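Local coordinates for protein spore cortex-lytic enzyme (Bacillus cereus ATCC 14579, PDB 6TCI) that is probably an N-acetylmuramyl-L-alanine amidase needed to hydrolyse the spore cortex during germination, represented here by its N-terminal, putative peptidoglycan-binding domain, at residues Q5-G10 with G58-K63. Numbering follows the deposited sequence.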
loop_
_atom_site.group_PDB
_atom_site.type_symbol
_atom_site.label_atom_id
_atom_site.label_comp_id
_atom_site.label_asym_id
_atom_site.label_seq_id
_atom_site.Cartn_x
_atom_site.Cartn_y
_atom_site.Cartn_z
ATOM N N GLN A 5 4.610 10.967 -4.673
ATOM C CA GLN A 5 5.770 10.110 -4.879
ATOM C C GLN A 5 5.343 8.650 -4.864
ATOM O O GLN A 5 4.471 8.253 -4.086
ATOM C CB GLN A 5 6.815 10.341 -3.788
ATOM C CG GLN A 5 7.227 11.790 -3.642
ATOM C CD GLN A 5 7.950 12.301 -4.869
ATOM O OE1 GLN A 5 9.150 12.079 -5.030
ATOM N NE2 GLN A 5 7.221 12.984 -5.749
ATOM N N VAL A 6 5.961 7.854 -5.737
ATOM C CA VAL A 6 5.689 6.422 -5.765
ATOM C C VAL A 6 6.181 5.797 -4.468
ATOM O O VAL A 6 7.305 6.058 -4.024
ATOM C CB VAL A 6 6.381 5.781 -6.980
ATOM C CG1 VAL A 6 6.306 4.262 -6.912
ATOM C CG2 VAL A 6 5.764 6.283 -8.284
ATOM N N ILE A 7 5.341 4.961 -3.850
ATOM C CA ILE A 7 5.694 4.269 -2.613
ATOM C C ILE A 7 6.190 2.882 -2.980
ATOM O O ILE A 7 5.467 2.106 -3.618
ATOM C CB ILE A 7 4.499 4.171 -1.653
ATOM C CG1 ILE A 7 3.663 5.451 -1.654
ATOM C CG2 ILE A 7 4.981 3.841 -0.244
ATOM C CD1 ILE A 7 2.416 5.330 -0.786
ATOM N N GLN A 8 7.415 2.554 -2.571
ATOM C CA GLN A 8 7.984 1.266 -2.938
ATOM C C GLN A 8 8.902 0.777 -1.832
ATOM O O GLN A 8 9.202 1.495 -0.877
ATOM C CB GLN A 8 8.738 1.346 -4.263
ATOM C CG GLN A 8 9.968 2.199 -4.182
ATOM C CD GLN A 8 10.842 2.026 -5.399
ATOM O OE1 GLN A 8 11.072 2.971 -6.147
ATOM N NE2 GLN A 8 11.327 0.807 -5.610
ATOM N N ARG A 9 9.364 -0.455 -2.006
ATOM C CA ARG A 9 10.275 -1.094 -1.071
ATOM C C ARG A 9 11.438 -0.179 -0.711
ATOM O O ARG A 9 12.042 0.461 -1.581
ATOM C CB ARG A 9 10.781 -2.368 -1.734
ATOM C CG ARG A 9 11.992 -2.971 -1.127
ATOM C CD ARG A 9 12.502 -4.033 -2.050
ATOM N NE ARG A 9 13.436 -4.886 -1.363
ATOM C CZ ARG A 9 13.856 -6.034 -1.872
ATOM N NH1 ARG A 9 13.406 -6.411 -3.062
ATOM N NH2 ARG A 9 14.713 -6.784 -1.204
ATOM N N GLY A 10 11.743 -0.112 0.589
ATOM C CA GLY A 10 12.797 0.733 1.097
ATOM C C GLY A 10 12.332 2.082 1.593
ATOM O O GLY A 10 13.064 2.744 2.339
ATOM N N GLY A 58 3.797 -4.347 -6.720
ATOM C CA GLY A 58 4.313 -3.951 -5.426
ATOM C C GLY A 58 4.824 -2.532 -5.332
ATOM O O GLY A 58 5.507 -2.203 -4.354
ATOM N N LEU A 59 4.508 -1.675 -6.303
ATOM C CA LEU A 59 4.826 -0.253 -6.249
ATOM C C LEU A 59 3.517 0.514 -6.301
ATOM O O LEU A 59 2.682 0.249 -7.170
ATOM C CB LEU A 59 5.679 0.174 -7.448
ATOM C CG LEU A 59 7.132 -0.303 -7.508
ATOM C CD1 LEU A 59 7.224 -1.609 -8.266
ATOM C CD2 LEU A 59 8.022 0.758 -8.154
ATOM N N ALA A 60 3.341 1.475 -5.395
ATOM C CA ALA A 60 2.097 2.241 -5.336
ATOM C C ALA A 60 2.305 3.579 -6.035
ATOM O O ALA A 60 2.821 4.528 -5.440
ATOM C CB ALA A 60 1.607 2.405 -3.902
ATOM N N GLY A 61 1.923 3.637 -7.309
ATOM C CA GLY A 61 1.813 4.876 -8.051
ATOM C C GLY A 61 0.412 5.447 -7.953
ATOM O O GLY A 61 -0.389 5.054 -7.106
ATOM N N ALA A 62 0.117 6.388 -8.860
ATOM C CA ALA A 62 -1.141 7.135 -8.781
ATOM C C ALA A 62 -2.357 6.216 -8.832
ATOM O O ALA A 62 -3.285 6.352 -8.025
ATOM C CB ALA A 62 -1.206 8.180 -9.897
ATOM N N LYS A 63 -2.370 5.254 -9.759
ATOM C CA LYS A 63 -3.566 4.434 -9.930
ATOM C C LYS A 63 -3.788 3.509 -8.739
ATOM O O LYS A 63 -4.932 3.305 -8.303
ATOM C CB LYS A 63 -3.488 3.652 -11.239
ATOM C CG LYS A 63 -3.941 4.460 -12.453
ATOM C CD LYS A 63 -3.096 4.165 -13.679
HETATM O O HOH W 1 8.228 -2.261 -3.862
#
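The side-chain amide of Gln8 turns one face to Leu59, whose CD2 sits almost squarely over the amide carbon CD at 4.1 Å. Gln8 CG is tucked in over its own backbone, flanked by N and C (chi1 67°), and the extended chain beyond it runs beside Leu59, pointing the same way. Val6 reaches Leu59 CD2 from another direction through CG1, again at 4.1 Å. Val6, Leu59 and Gln8 thus pack together on the exposed side, Gln8 through its CB and the face of its amide. On the buried side Ile7 CB packs on Ala60 CB at 4.1 Å.

Ile7 and Ala60 form a single antiparallel, hydrogen-bonded bridge. Ala60 N donates to Ile7 O at 2.8 Å, almost straight and in the carbonyl plane. Ile7 N donates to Ala60 O at 3.0 Å, but tilted 34° from that carbonyl's plane. A water extends the pairing, accepting from Arg9 N and donating to Gly58 O, each at 2.8 Å.

The bridge ties the N-terminal segment to the loop entering helix 62-71, with Gly61 at its N-cap. Lys65 of that helix bonds Gln5 O. Gln49 of helix 39-51 accepts from Gly58 N. Ile7 packs on Val16 and Leu19 of helix 14-25, joining the bridge to the core of this three-helix domain.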